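Long-range contacts in salmonella plasmid virulence: SpvB (Salmonella typhimurium, PDB 6P0X), which probably transfers ADP-ribose from NAD(+) to an arginine of host actin as a full-length toxin, of which this chain is the N-terminal domain: residues Ser107-Arg112 / Val128-Gly133; Val171-Thr176 / Leu225-Ser230; Leu310-Glu315 / Leu322-Thr327; Ile16-Pro21 / Leu32-Ser37. All coordinates share one frame; numbering follows the deposited sequence.

Interaction 2 is the buried contact of the four: a strand carboxylate grips backbone N-H groups of a loop, amid leucines. Interaction 1 is partly buried, lies about 17 Å from interaction 2 between centres, and joins hairpin strands 107-115 and 123-129 with side-chain amide and hydroxyl bonds at their ends. Interactions 3 and 4 are surface contacts on the far side of the chain's centre from interaction 1. Each pairs two antiparallel strands, and they touch each other: L18 CD2 lies 3.7 Å from A325 CB. Apolar side chains, L18 and L34 with L311 and A325, meet there, whereas the other faces carry E312 and R326 in interaction 3, T17 and H35 in interaction 4.

Interaction 1 of 4, residues Ser107-Arg112 / Val128-Gly133; sequences SYTVTR and VGNSNG
V128 and T109 form an antiparallel hydrogen-bonded pair. T109 N donates to V128 O at 2.9 Å, and V128 N returns the bond to T109 O. The same V128 O also receives a CA-H...O contact from Y108 CA at 3.3 Å. One residue on, G129 faces Y108 in a non-hydrogen-bonded pair, and the tyrosine ring meets the glycine backbone obliquely, with Y108 CD2 3.5 Å from G129 N. F104 and F136 pack against the same ring, which is buried.

N130 carries most of the polar chemistry. Its backbone N bonds to S107 O at 2.8 Å. Its CG is turned beside its own backbone N (chi1 -73°), which brings the amide across the start of strand 107-115, where its two ends grip two alternate residues. N130 ND2 donates almost straight to S107 OG (2.7 Å, 174°), with the hydroxyl in the amide plane. On the other end, T109 OG1 donates to an in-plane lone pair of N130 OD1 at 2.7 Å. A water donates to T109 OG1 and accepts from N130 ND2, closing a small ring that should fix the rotation of the amide. S131 N and N132 OD1 both bond to the side chain of Q106, just before the other segment. At G133 the chain has turned back, its N bonded to G129 O at 3.0 Å, and a positive phi of 76° suits the glycine.

This is the open end of the antiparallel beta hairpin 107-115/123-129, where the second strand finishes and turns into strand 135-140.

Interaction 2 of 4, residues Val171-Thr176 / Leu225-Ser230; sequences VEESVT and LYLWTS
The carboxylate of E173 reaches from strand 165-175 to two successive backbone N-H groups of the loop 225-230. Y226 N donates to E173 OE1 at 2.7 Å and L227 N to E173 OE2 at 2.9 Å. Each oxygen takes one N-H on its syn lone pair, a bidentate hydrogen bond to successive backbone nitrogens. A fully extended side chain, with CG opposite the backbone N (chi1 -179°), carries the carboxylate there. H181 ND1 is a further hydrogen-bond partner of OE1. This buried acid thus has three polar partners, which would favour its charged form. Residues 226-229 have helical backbone angles, and the carboxylate binds at the beginning of that turn.

A classic beta bulge, in which E172 and E173 both face L148 of the neighbouring strand 146-149, probably lets both glutamates reach the same loop. E172, however, has its polar end bonded elsewhere, through OE2 to T152 OG1.

Apolar contacts surround the polar pair. L225 and E173 run past each other in opposite senses, L225 CD2 lying 3.5 Å from E173 CG, and the same methyl rests 3.6 Å from V175 CG1. L227 CD1 fits against both glutamate stems, 3.6 Å from E172 CG and 3.7 Å from E173 CB.

The Y226 ring is nearly parallel to the E173 carboxylate, their planes 14° apart, and Y226 CD2 comes within 3.2 Å of E173 OE1. The ring of H181 stacks on that of Y226.

Interaction 3 of 4, residues Leu310-Glu315 / Leu322-Thr327; sequences LLEYDE and LCAART. With AKR (acrylic acid), chain E.
L322 lays a methyl over the ring of Y313: CD1 sits 4.1 Å from the ring centroid, 17° off the normal, a CH-pi contact over the face. Swung away from the main-chain N (chi1 176°), the leucine side chain also places CD1 3.7 Å from L311 CB. L311 CD2 in turn meets A325 CB at 3.9 Å. This is the closely packed face of the hairpin formed by strands 304-314 and 321-328, and L18 of strand 16-19 touches both L311 and A325. Y313 OH is bonded to C286 O.

Between the strands the backbone pairing is regular at L310 and R326, where L310 N donates to R326 O at 2.8 Å and R326 N to L310 O. It changes at E312. C323 and A324 both face this one residue in a classic beta bulge, and E312 O accepts from C323 N (2.8 Å) and from A324 N (3.0 Å). The register shifts by one residue on passing to Y313 and L322.

On the opposite face L310 is buried, but the side chains of E312 and R326 meet more loosely. E312 OE2 and R326 NE are 4.2 Å apart, opposite charges beyond salt-bridge distance, and A324 CB offers the glutamate only a small methyl. Beyond them, D314 OD2 touches C323 CB.

A bound acrylic acid approaches this side, its O atom 3.0 Å from E312 OE2. Two carboxyl oxygens so near each other would repel if both groups were charged, which is consistent with at least one of the acids being protonated, while the nearby arginine might partly offset the negative charge.

Interaction 4 of 4, residues Ile16-Pro21 / Leu32-Ser37; sequences ITLPLP and LALHYS
I16 and Y36, T17 and H35, and L18 and L34 face each other across two antiparallel strands, 16-19 and 33-36, in a three-stranded antiparallel sheet completed by strand 49-50.

The backbone bonds are regular. L18 N donates to L34 O at 2.8 Å and L34 N to L18 O at 2.9 Å; farther along, Y36 N donates to I16 O. The non-hydrogen-bonded pair T17 and H35 between them adds CA-H...O contacts, from T17 CA to L34 O and from H35 CA to I16 O.

Apolar packing dominates the face bearing I16, L18, L34 and Y36. L18 and L34 run alongside each other, L18 CD2 3.7 Å from L34 CD1. I16 likewise lies beside Y36, its CD1 3.6 Å from Y36 CD2. W49 of the third strand touches I16, L18, L34 and Y36. L20 CD1 packs on L32 CB at 3.8 Å, and L20 also touches L309 of strand 304-314.

The other face carries the polar pair. T17 OG1, tucked next to the main-chain N of its residue (chi1 -62°), lies in the plane of the H35 ring at its edge and shares a long hydrogen bond of 3.3 Å with H35 ND1, while T17 CG2 sits 3.8 Å from H35 CE1.

Interaction 1 of 4, residues Ser107-Arg112 / Val128-Gly133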
loop_
_atom_site.group_PDB
_atom_site.type_symbol
_atom_site.label_atom_id
_atom_site.label_comp_id
_atom_site.label_asym_id
_atom_site.label_seq_id
_atom_site.Cartn_x
_atom_site.Cartn_y
_atom_site.Cartn_z
ATOM N N SER A 107 10.954 -18.733 14.283
ATOM C CA SER A 107 10.952 -19.434 13.011
ATOM C C SER A 107 9.611 -19.236 12.305
ATOM O O SER A 107 8.613 -18.831 12.907
ATOM C CB SER A 107 11.245 -20.921 13.208
ATOM O OG SER A 107 10.183 -21.561 13.891
ATOM N N TYR A 108 9.605 -19.516 11.003
ATOM C CA TYR A 108 8.456 -19.266 10.147
ATOM C C TYR A 108 8.109 -20.513 9.348
ATOM O O TYR A 108 8.993 -21.188 8.816
ATOM C CB TYR A 108 8.725 -18.104 9.177
ATOM C CG TYR A 108 8.728 -16.746 9.834
ATOM C CD1 TYR A 108 9.883 -16.235 10.411
ATOM C CD2 TYR A 108 7.577 -15.973 9.876
ATOM C CE1 TYR A 108 9.892 -14.992 11.015
ATOM C CE2 TYR A 108 7.574 -14.729 10.481
ATOM C CZ TYR A 108 8.734 -14.243 11.049
ATOM O OH TYR A 108 8.738 -13.007 11.652
ATOM N N THR A 109 6.816 -20.818 9.280
ATOM C CA THR A 109 6.309 -21.772 8.304
ATOM C C THR A 109 6.116 -21.033 6.986
ATOM O O THR A 109 5.364 -20.050 6.924
ATOM C CB THR A 109 4.997 -22.395 8.778
ATOM O OG1 THR A 109 5.223 -23.133 9.986
ATOM C CG2 THR A 109 4.435 -23.327 7.714
ATOM N N VAL A 110 6.818 -21.477 5.946
ATOM C CA VAL A 110 6.859 -20.780 4.666
ATOM C C VAL A 110 6.265 -21.695 3.609
ATOM O O VAL A 110 6.791 -22.788 3.357
ATOM C CB VAL A 110 8.290 -20.366 4.293
ATOM C CG1 VAL A 110 8.306 -19.671 2.938
ATOM C CG2 VAL A 110 8.871 -19.468 5.378
ATOM N N THR A 111 5.181 -21.241 2.984
ATOM C CA THR A 111 4.438 -22.018 2.000
ATOM C C THR A 111 4.514 -21.312 0.655
ATOM O O THR A 111 4.110 -20.151 0.540
ATOM C CB THR A 111 2.977 -22.187 2.427
ATOM O OG1 THR A 111 2.920 -22.684 3.771
ATOM C CG2 THR A 111 2.257 -23.155 1.497
ATOM N N ARG A 112 5.016 -22.007 -0.358
ATOM C CA ARG A 112 5.083 -21.434 -1.693
ATOM C C ARG A 112 3.723 -21.521 -2.376
ATOM O O ARG A 112 3.051 -22.556 -2.327
ATOM C CB ARG A 112 6.126 -22.161 -2.540
ATOM C CG ARG A 112 6.108 -21.732 -3.999
ATOM C CD ARG A 112 7.366 -22.131 -4.741
ATOM N NE ARG A 112 7.369 -21.569 -6.087
ATOM C CZ ARG A 112 8.161 -21.977 -7.073
ATOM N NH1 ARG A 112 9.023 -22.969 -6.876
ATOM N NH2 ARG A 112 8.084 -21.394 -8.263
ATOM N N VAL A 128 4.351 -17.472 7.922
ATOM C CA VAL A 128 3.572 -17.423 9.155
ATOM C C VAL A 128 4.513 -17.666 10.327
ATOM O O VAL A 128 5.218 -18.681 10.363
ATOM C CB VAL A 128 2.426 -18.454 9.145
ATOM C CG1 VAL A 128 1.612 -18.367 10.435
ATOM C CG2 VAL A 128 1.530 -18.243 7.931
ATOM N N GLY A 129 4.509 -16.747 11.289
ATOM C CA GLY A 129 5.382 -16.883 12.445
ATOM C C GLY A 129 4.955 -18.052 13.314
ATOM O O GLY A 129 3.789 -18.158 13.711
ATOM N N ASN A 130 5.909 -18.932 13.629
ATOM C CA ASN A 130 5.609 -20.093 14.461
ATOM C C ASN A 130 5.375 -19.727 15.922
ATOM O O ASN A 130 4.847 -20.554 16.674
ATOM C CB ASN A 130 6.739 -21.121 14.351
ATOM C CG ASN A 130 6.740 -21.849 13.013
ATOM O OD1 ASN A 130 5.690 -22.061 12.405
ATOM N ND2 ASN A 130 7.926 -22.235 12.550
ATOM N N SER A 131 5.749 -18.520 16.347
ATOM C CA SER A 131 5.635 -18.146 17.751
ATOM C C SER A 131 4.524 -17.147 18.038
ATOM O O SER A 131 3.939 -17.197 19.122
ATOM C CB SER A 131 6.964 -17.566 18.255
ATOM O OG SER A 131 6.923 -17.329 19.651
ATOM N N ASN A 132 4.205 -16.249 17.103
ATOM C CA ASN A 132 3.142 -15.283 17.328
ATOM C C ASN A 132 2.107 -15.262 16.212
ATOM O O ASN A 132 1.142 -14.500 16.302
ATOM C CB ASN A 132 3.722 -13.870 17.535
ATOM C CG ASN A 132 4.503 -13.353 16.332
ATOM O OD1 ASN A 132 4.372 -13.853 15.216
ATOM N ND2 ASN A 132 5.321 -12.332 16.564
ATOM N N GLY A 133 2.285 -16.062 15.163
ATOM C CA GLY A 133 1.327 -16.132 14.084
ATOM C C GLY A 133 1.348 -14.975 13.111
ATOM O O GLY A 133 0.535 -14.966 12.179
HETATM O O HOH W 1 7.613 -24.387 10.578
#

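Interaction 2 of 4, residues Val171-Thr176 / Leu225-Ser230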
loop_
_atom_site.group_PDB
_atom_site.type_symbol
_atom_site.label_atom_id
_atom_site.label_comp_id
_atom_site.label_asym_id
_atom_site.label_seq_id
_atom_site.Cartn_x
_atom_site.Cartn_y
_atom_site.Cartn_z
ATOM N N VAL A 171 2.011 -4.125 -0.424
ATOM C CA VAL A 171 3.459 -4.087 -0.597
ATOM C C VAL A 171 4.043 -3.042 0.337
ATOM O O VAL A 171 3.581 -1.894 0.396
ATOM C CB VAL A 171 3.838 -3.829 -2.065
ATOM C CG1 VAL A 171 3.304 -2.489 -2.561
ATOM C CG2 VAL A 171 5.352 -3.894 -2.228
ATOM N N GLU A 172 5.037 -3.450 1.110
ATOM C CA GLU A 172 5.613 -2.587 2.124
ATOM C C GLU A 172 7.070 -2.257 1.873
ATOM O O GLU A 172 7.506 -1.158 2.228
ATOM C CB GLU A 172 5.466 -3.227 3.514
ATOM C CG GLU A 172 5.450 -2.222 4.654
ATOM C CD GLU A 172 5.098 -2.856 5.985
ATOM O OE1 GLU A 172 4.861 -4.082 6.019
ATOM O OE2 GLU A 172 5.059 -2.128 7.000
ATOM N N GLU A 173 7.835 -3.162 1.266
ATOM C CA GLU A 173 9.205 -2.804 0.918
ATOM C C GLU A 173 9.655 -3.593 -0.301
ATOM O O GLU A 173 9.328 -4.772 -0.442
ATOM C CB GLU A 173 10.172 -3.045 2.082
ATOM C CG GLU A 173 11.610 -2.661 1.762
ATOM C CD GLU A 173 12.583 -3.004 2.876
ATOM O OE1 GLU A 173 13.782 -2.680 2.734
ATOM O OE2 GLU A 173 12.155 -3.608 3.883
ATOM N N SER A 174 10.400 -2.929 -1.181
ATOM C CA SER A 174 10.973 -3.554 -2.363
ATOM C C SER A 174 12.464 -3.265 -2.409
ATOM O O SER A 174 12.899 -2.165 -2.055
ATOM C CB SER A 174 10.309 -3.045 -3.645
ATOM O OG SER A 174 8.901 -3.141 -3.554
ATOM N N VAL A 175 13.244 -4.250 -2.851
ATOM C CA VAL A 175 14.692 -4.105 -2.954
ATOM C C VAL A 175 15.163 -4.735 -4.258
ATOM O O VAL A 175 14.664 -5.788 -4.673
ATOM C CB VAL A 175 15.428 -4.721 -1.741
ATOM C CG1 VAL A 175 15.336 -6.246 -1.748
ATOM C CG2 VAL A 175 16.880 -4.271 -1.717
ATOM N N THR A 176 16.107 -4.066 -4.918
ATOM C CA THR A 176 16.758 -4.560 -6.119
ATOM C C THR A 176 17.998 -5.361 -5.750
ATOM O O THR A 176 18.477 -5.297 -4.613
ATOM C CB THR A 176 17.146 -3.393 -7.028
ATOM O OG1 THR A 176 18.166 -2.607 -6.396
ATOM C CG2 THR A 176 15.941 -2.521 -7.320
ATOM N N LEU A 225 16.401 -6.573 2.979
ATOM C CA LEU A 225 15.217 -5.765 3.233
ATOM C C LEU A 225 15.253 -5.249 4.666
ATOM O O LEU A 225 15.479 -6.017 5.606
ATOM C CB LEU A 225 13.949 -6.589 2.995
ATOM C CG LEU A 225 13.613 -6.980 1.554
ATOM C CD1 LEU A 225 12.751 -8.226 1.538
ATOM C CD2 LEU A 225 12.896 -5.837 0.852
ATOM N N TYR A 226 15.034 -3.941 4.829
ATOM C CA TYR A 226 15.075 -3.347 6.163
ATOM C C TYR A 226 14.040 -3.979 7.086
ATOM O O TYR A 226 14.294 -4.163 8.282
ATOM C CB TYR A 226 14.848 -1.838 6.086
ATOM C CG TYR A 226 15.793 -1.085 5.176
ATOM C CD1 TYR A 226 17.170 -1.138 5.368
ATOM C CD2 TYR A 226 15.304 -0.294 4.146
ATOM C CE1 TYR A 226 18.036 -0.437 4.542
ATOM C CE2 TYR A 226 16.158 0.413 3.319
ATOM C CZ TYR A 226 17.520 0.337 3.518
ATOM O OH TYR A 226 18.365 1.040 2.690
ATOM N N LEU A 227 12.871 -4.324 6.549
ATOM C CA LEU A 227 11.784 -4.808 7.389
ATOM C C LEU A 227 12.030 -6.212 7.925
ATOM O O LEU A 227 11.238 -6.684 8.748
ATOM C CB LEU A 227 10.466 -4.763 6.612
ATOM C CG LEU A 227 9.983 -3.353 6.268
ATOM C CD1 LEU A 227 8.718 -3.400 5.427
ATOM C CD2 LEU A 227 9.766 -2.532 7.532
ATOM N N TRP A 228 13.095 -6.887 7.482
ATOM C CA TRP A 228 13.511 -8.116 8.151
ATOM C C TRP A 228 13.900 -7.838 9.598
ATOM O O TRP A 228 13.602 -8.634 10.497
ATOM C CB TRP A 228 14.696 -8.757 7.423
ATOM C CG TRP A 228 14.404 -9.467 6.123
ATOM C CD1 TRP A 228 15.106 -9.343 4.959
ATOM C CD2 TRP A 228 13.371 -10.431 5.865
ATOM N NE1 TRP A 228 14.570 -10.154 3.991
ATOM C CE2 TRP A 228 13.504 -10.832 4.520
ATOM C CE3 TRP A 228 12.343 -10.985 6.635
ATOM C CZ2 TRP A 228 12.651 -11.763 3.928
ATOM C CZ3 TRP A 228 11.497 -11.911 6.045
ATOM C CH2 TRP A 228 11.658 -12.291 4.705
ATOM N N THR A 229 14.556 -6.703 9.840
ATOM C CA THR A 229 15.150 -6.385 11.133
ATOM C C THR A 229 14.218 -5.583 12.034
ATOM O O THR A 229 14.041 -5.925 13.208
ATOM C CB THR A 229 16.453 -5.613 10.918
ATOM O OG1 THR A 229 17.399 -6.454 10.250
ATOM C CG2 THR A 229 17.031 -5.150 12.245
ATOM N N SER A 230 13.620 -4.517 11.510
ATOM C CA SER A 230 12.858 -3.581 12.319
ATOM C C SER A 230 11.478 -3.361 11.716
ATOM O O SER A 230 11.207 -3.719 10.567
ATOM C CB SER A 230 13.590 -2.241 12.443
ATOM O OG SER A 230 14.028 -1.802 11.169
#

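Interaction 3 of 4, residues Leu310-Glu315 / Leu322-Thr327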
loop_
_atom_site.group_PDB
_atom_site.type_symbol
_atom_site.label_atom_id
_atom_site.label_comp_id
_atom_site.label_asym_id
_atom_site.label_seq_id
_atom_site.Cartn_x
_atom_site.Cartn_y
_atom_site.Cartn_z
ATOM N N LEU A 310 -2.269 18.725 -7.787
ATOM C CA LEU A 310 -3.482 19.129 -7.093
ATOM C C LEU A 310 -4.688 18.617 -7.861
ATOM O O LEU A 310 -4.801 18.833 -9.078
ATOM C CB LEU A 310 -3.561 20.648 -6.943
ATOM C CG LEU A 310 -4.666 21.148 -6.005
ATOM C CD1 LEU A 310 -4.586 20.477 -4.638
ATOM C CD2 LEU A 310 -4.623 22.668 -5.872
ATOM N N LEU A 311 -5.569 17.931 -7.139
ATOM C CA LEU A 311 -6.766 17.308 -7.676
ATOM C C LEU A 311 -7.983 18.100 -7.225
ATOM O O LEU A 311 -8.099 18.455 -6.048
ATOM C CB LEU A 311 -6.876 15.860 -7.198
ATOM C CG LEU A 311 -5.630 14.985 -7.371
ATOM C CD1 LEU A 311 -5.803 13.650 -6.659
ATOM C CD2 LEU A 311 -5.295 14.775 -8.843
ATOM N N GLU A 312 -8.875 18.394 -8.163
ATOM C CA GLU A 312 -10.138 19.060 -7.885
ATOM C C GLU A 312 -11.271 18.076 -8.135
ATOM O O GLU A 312 -11.309 17.423 -9.190
ATOM C CB GLU A 312 -10.311 20.303 -8.761
ATOM C CG GLU A 312 -9.174 21.305 -8.661
ATOM C CD GLU A 312 -9.399 22.525 -9.534
ATOM O OE1 GLU A 312 -10.519 23.079 -9.505
ATOM O OE2 GLU A 312 -8.458 22.927 -10.249
ATOM N N TYR A 313 -12.205 18.009 -7.185
ATOM C CA TYR A 313 -13.298 17.051 -7.191
ATOM C C TYR A 313 -14.637 17.769 -7.230
ATOM O O TYR A 313 -14.782 18.883 -6.717
ATOM C CB TYR A 313 -13.289 16.166 -5.938
ATOM C CG TYR A 313 -12.164 15.170 -5.850
ATOM C CD1 TYR A 313 -12.272 13.918 -6.441
ATOM C CD2 TYR A 313 -11.004 15.467 -5.150
ATOM C CE1 TYR A 313 -11.250 12.999 -6.353
ATOM C CE2 TYR A 313 -9.978 14.556 -5.056
ATOM C CZ TYR A 313 -10.105 13.322 -5.659
ATOM O OH TYR A 313 -9.086 12.406 -5.570
ATOM N N ASP A 314 -15.622 17.104 -7.827
ATOM C CA ASP A 314 -17.023 17.469 -7.641
ATOM C C ASP A 314 -17.508 16.664 -6.443
ATOM O O ASP A 314 -17.753 15.461 -6.555
ATOM C CB ASP A 314 -17.842 17.160 -8.889
ATOM C CG ASP A 314 -17.558 18.115 -10.031
ATOM O OD1 ASP A 314 -17.308 19.311 -9.770
ATOM O OD2 ASP A 314 -17.583 17.663 -11.197
ATOM N N GLU A 315 -17.638 17.313 -5.290
ATOM C CA GLU A 315 -18.036 16.626 -4.069
ATOM C C GLU A 315 -19.519 16.825 -3.818
ATOM O O GLU A 315 -20.020 17.953 -3.864
ATOM C CB GLU A 315 -17.267 17.096 -2.836
ATOM C CG GLU A 315 -15.903 16.483 -2.650
ATOM C CD GLU A 315 -15.490 16.502 -1.184
ATOM O OE1 GLU A 315 -14.624 17.318 -0.809
ATOM O OE2 GLU A 315 -16.064 15.708 -0.402
ATOM N N LEU A 322 -13.734 13.132 -9.730
ATOM C CA LEU A 322 -12.607 13.995 -10.048
ATOM C C LEU A 322 -12.936 14.828 -11.278
ATOM O O LEU A 322 -13.378 14.297 -12.302
ATOM C CB LEU A 322 -11.345 13.171 -10.299
ATOM C CG LEU A 322 -10.130 13.997 -10.731
ATOM C CD1 LEU A 322 -9.418 14.559 -9.508
ATOM C CD2 LEU A 322 -9.172 13.184 -11.593
ATOM N N CYS A 323 -12.729 16.132 -11.181
ATOM C CA CYS A 323 -13.040 17.013 -12.293
ATOM C C CYS A 323 -11.826 17.715 -12.877
ATOM O O CYS A 323 -11.867 18.091 -14.053
ATOM C CB CYS A 323 -14.088 18.060 -11.875
ATOM S SG CYS A 323 -13.569 19.185 -10.566
ATOM N N ALA A 324 -10.752 17.908 -12.112
ATOM C CA ALA A 324 -9.599 18.594 -12.684
ATOM C C ALA A 324 -8.324 18.158 -11.977
ATOM O O ALA A 324 -8.358 17.632 -10.865
ATOM C CB ALA A 324 -9.757 20.119 -12.613
ATOM N N ALA A 325 -7.191 18.388 -12.641
ATOM C CA ALA A 325 -5.893 18.094 -12.053
ATOM C C ALA A 325 -4.841 18.976 -12.708
ATOM O O ALA A 325 -4.913 19.247 -13.910
ATOM C CB ALA A 325 -5.522 16.619 -12.217
ATOM N N ARG A 326 -3.868 19.421 -11.913
ATOM C CA ARG A 326 -2.737 20.163 -12.470
ATOM C C ARG A 326 -1.560 20.106 -11.509
ATOM O O ARG A 326 -1.735 19.907 -10.307
ATOM C CB ARG A 326 -3.107 21.618 -12.773
ATOM C CG ARG A 326 -4.067 22.215 -11.776
ATOM C CD ARG A 326 -3.494 23.439 -11.111
ATOM N NE ARG A 326 -4.448 24.011 -10.169
ATOM C CZ ARG A 326 -4.380 25.250 -9.696
ATOM N NH1 ARG A 326 -3.403 26.058 -10.083
ATOM N NH2 ARG A 326 -5.297 25.684 -8.842
ATOM N N THR A 327 -0.354 20.298 -12.048
ATOM C CA THR A 327 0.871 20.223 -11.256
ATOM C C THR A 327 1.448 21.625 -11.098
ATOM O O THR A 327 1.891 22.240 -12.074
ATOM C CB THR A 327 1.897 19.289 -11.895
ATOM O OG1 THR A 327 2.169 19.719 -13.234
ATOM C CG2 THR A 327 1.385 17.860 -11.906
HETATM C CA AKR E . -11.085 24.657 -13.511
HETATM C CB AKR E . -11.595 25.236 -14.581
HETATM C C AKR E . -9.752 25.135 -12.937
HETATM O O AKR E . -8.762 24.357 -12.882
HETATM O OXT AKR E . -9.641 26.317 -12.518
#

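Interaction 4 of 4, residues Ile16-Pro21 / Leu32-Ser37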
loop_
_atom_site.group_PDB
_atom_site.type_symbol
_atom_site.label_atom_id
_atom_site.label_comp_id
_atom_site.label_asym_id
_atom_site.label_seq_id
_atom_site.Cartn_x
_atom_site.Cartn_y
_atom_site.Cartn_z
ATOM N N ILE A 16 -7.886 6.384 -19.306
ATOM C CA ILE A 16 -7.128 7.603 -19.060
ATOM C C ILE A 16 -6.038 7.281 -18.054
ATOM O O ILE A 16 -6.275 6.562 -17.075
ATOM C CB ILE A 16 -8.001 8.754 -18.521
ATOM C CG1 ILE A 16 -9.330 8.846 -19.260
ATOM C CG2 ILE A 16 -7.257 10.081 -18.640
ATOM C CD1 ILE A 16 -10.270 9.846 -18.636
ATOM N N THR A 17 -4.850 7.828 -18.288
ATOM C CA THR A 17 -3.748 7.766 -17.340
ATOM C C THR A 17 -3.336 9.184 -16.982
ATOM O O THR A 17 -3.064 10.002 -17.867
ATOM C CB THR A 17 -2.556 6.991 -17.909
ATOM O OG1 THR A 17 -2.947 5.639 -18.174
ATOM C CG2 THR A 17 -1.401 6.987 -16.918
ATOM N N LEU A 18 -3.304 9.470 -15.686
ATOM C CA LEU A 18 -2.806 10.730 -15.155
ATOM C C LEU A 18 -1.508 10.449 -14.418
ATOM O O LEU A 18 -1.526 9.770 -13.377
ATOM C CB LEU A 18 -3.833 11.365 -14.218
ATOM C CG LEU A 18 -3.395 12.534 -13.335
ATOM C CD1 LEU A 18 -2.806 13.668 -14.162
ATOM C CD2 LEU A 18 -4.574 13.029 -12.513
ATOM N N PRO A 19 -0.368 10.914 -14.919
ATOM C CA PRO A 19 0.906 10.558 -14.291
ATOM C C PRO A 19 1.099 11.300 -12.980
ATOM O O PRO A 19 0.606 12.414 -12.787
ATOM C CB PRO A 19 1.957 10.985 -15.327
ATOM C CG PRO A 19 1.194 11.382 -16.561
ATOM C CD PRO A 19 -0.187 11.743 -16.119
ATOM N N LEU A 20 1.796 10.666 -12.089
ATOM C CA LEU A 20 2.173 11.311 -10.846
ATOM C C LEU A 20 3.551 11.950 -10.993
ATOM O O LEU A 20 4.384 11.470 -11.768
ATOM C CB LEU A 20 2.191 10.298 -9.706
ATOM C CG LEU A 20 0.902 9.500 -9.513
ATOM C CD1 LEU A 20 1.029 8.553 -8.329
ATOM C CD2 LEU A 20 -0.288 10.425 -9.345
ATOM N N PRO A 21 3.824 13.034 -10.267
ATOM C CA PRO A 21 5.123 13.724 -10.423
ATOM C C PRO A 21 6.250 13.017 -9.679
ATOM O O PRO A 21 6.820 13.512 -8.703
ATOM C CB PRO A 21 4.821 15.117 -9.861
ATOM C CG PRO A 21 3.766 14.884 -8.827
ATOM C CD PRO A 21 2.970 13.677 -9.252
ATOM N N LEU A 32 3.874 4.460 -10.286
ATOM C CA LEU A 32 2.474 4.609 -9.923
ATOM C C LEU A 32 1.855 5.717 -10.755
ATOM O O LEU A 32 2.507 6.713 -11.078
ATOM C CB LEU A 32 2.295 4.930 -8.435
ATOM C CG LEU A 32 2.586 3.830 -7.421
ATOM C CD1 LEU A 32 2.443 4.381 -6.012
ATOM C CD2 LEU A 32 1.649 2.649 -7.638
ATOM N N ALA A 33 0.580 5.539 -11.088
ATOM C CA ALA A 33 -0.155 6.540 -11.842
ATOM C C ALA A 33 -1.630 6.418 -11.502
ATOM O O ALA A 33 -2.088 5.388 -10.998
ATOM C CB ALA A 33 0.066 6.382 -13.349
ATOM N N LEU A 34 -2.374 7.486 -11.770
ATOM C CA LEU A 34 -3.818 7.462 -11.620
ATOM C C LEU A 34 -4.433 6.907 -12.897
ATOM O O LEU A 34 -4.064 7.324 -13.998
ATOM C CB LEU A 34 -4.344 8.864 -11.318
ATOM C CG LEU A 34 -4.342 9.198 -9.826
ATOM C CD1 LEU A 34 -4.503 10.691 -9.588
ATOM C CD2 LEU A 34 -5.455 8.421 -9.140
ATOM N N HIS A 35 -5.343 5.952 -12.754
ATOM C CA HIS A 35 -5.989 5.322 -13.894
ATOM C C HIS A 35 -7.492 5.515 -13.793
ATOM O O HIS A 35 -8.064 5.416 -12.703
ATOM C CB HIS A 35 -5.656 3.832 -13.967
ATOM C CG HIS A 35 -4.215 3.553 -14.258
ATOM N ND1 HIS A 35 -3.576 4.037 -15.380
ATOM C CD2 HIS A 35 -3.289 2.841 -13.576
ATOM C CE1 HIS A 35 -2.318 3.633 -15.376
ATOM N NE2 HIS A 35 -2.119 2.906 -14.292
ATOM N N TYR A 36 -8.126 5.806 -14.927
ATOM C CA TYR A 36 -9.574 5.948 -14.989
ATOM C C TYR A 36 -10.178 4.786 -15.765
ATOM O O TYR A 36 -9.714 4.455 -16.863
ATOM C CB TYR A 36 -9.981 7.268 -15.640
ATOM C CG TYR A 36 -11.478 7.405 -15.807
ATOM C CD1 TYR A 36 -12.277 7.792 -14.739
ATOM C CD2 TYR A 36 -12.095 7.137 -17.024
ATOM C CE1 TYR A 36 -13.646 7.919 -14.874
ATOM C CE2 TYR A 36 -13.469 7.258 -17.172
ATOM C CZ TYR A 36 -14.238 7.652 -16.089
ATOM O OH TYR A 36 -15.604 7.779 -16.220
ATOM N N SER A 37 -11.215 4.177 -15.196
ATOM C CA SER A 37 -11.997 3.150 -15.870
ATOM C C SER A 37 -13.468 3.500 -15.719
ATOM O O SER A 37 -13.936 3.742 -14.603
ATOM C CB SER A 37 -11.711 1.761 -15.291
ATOM O OG SER A 37 -12.468 0.769 -15.960
HETATM O O HOH W 2 3.251 8.282 -12.885
#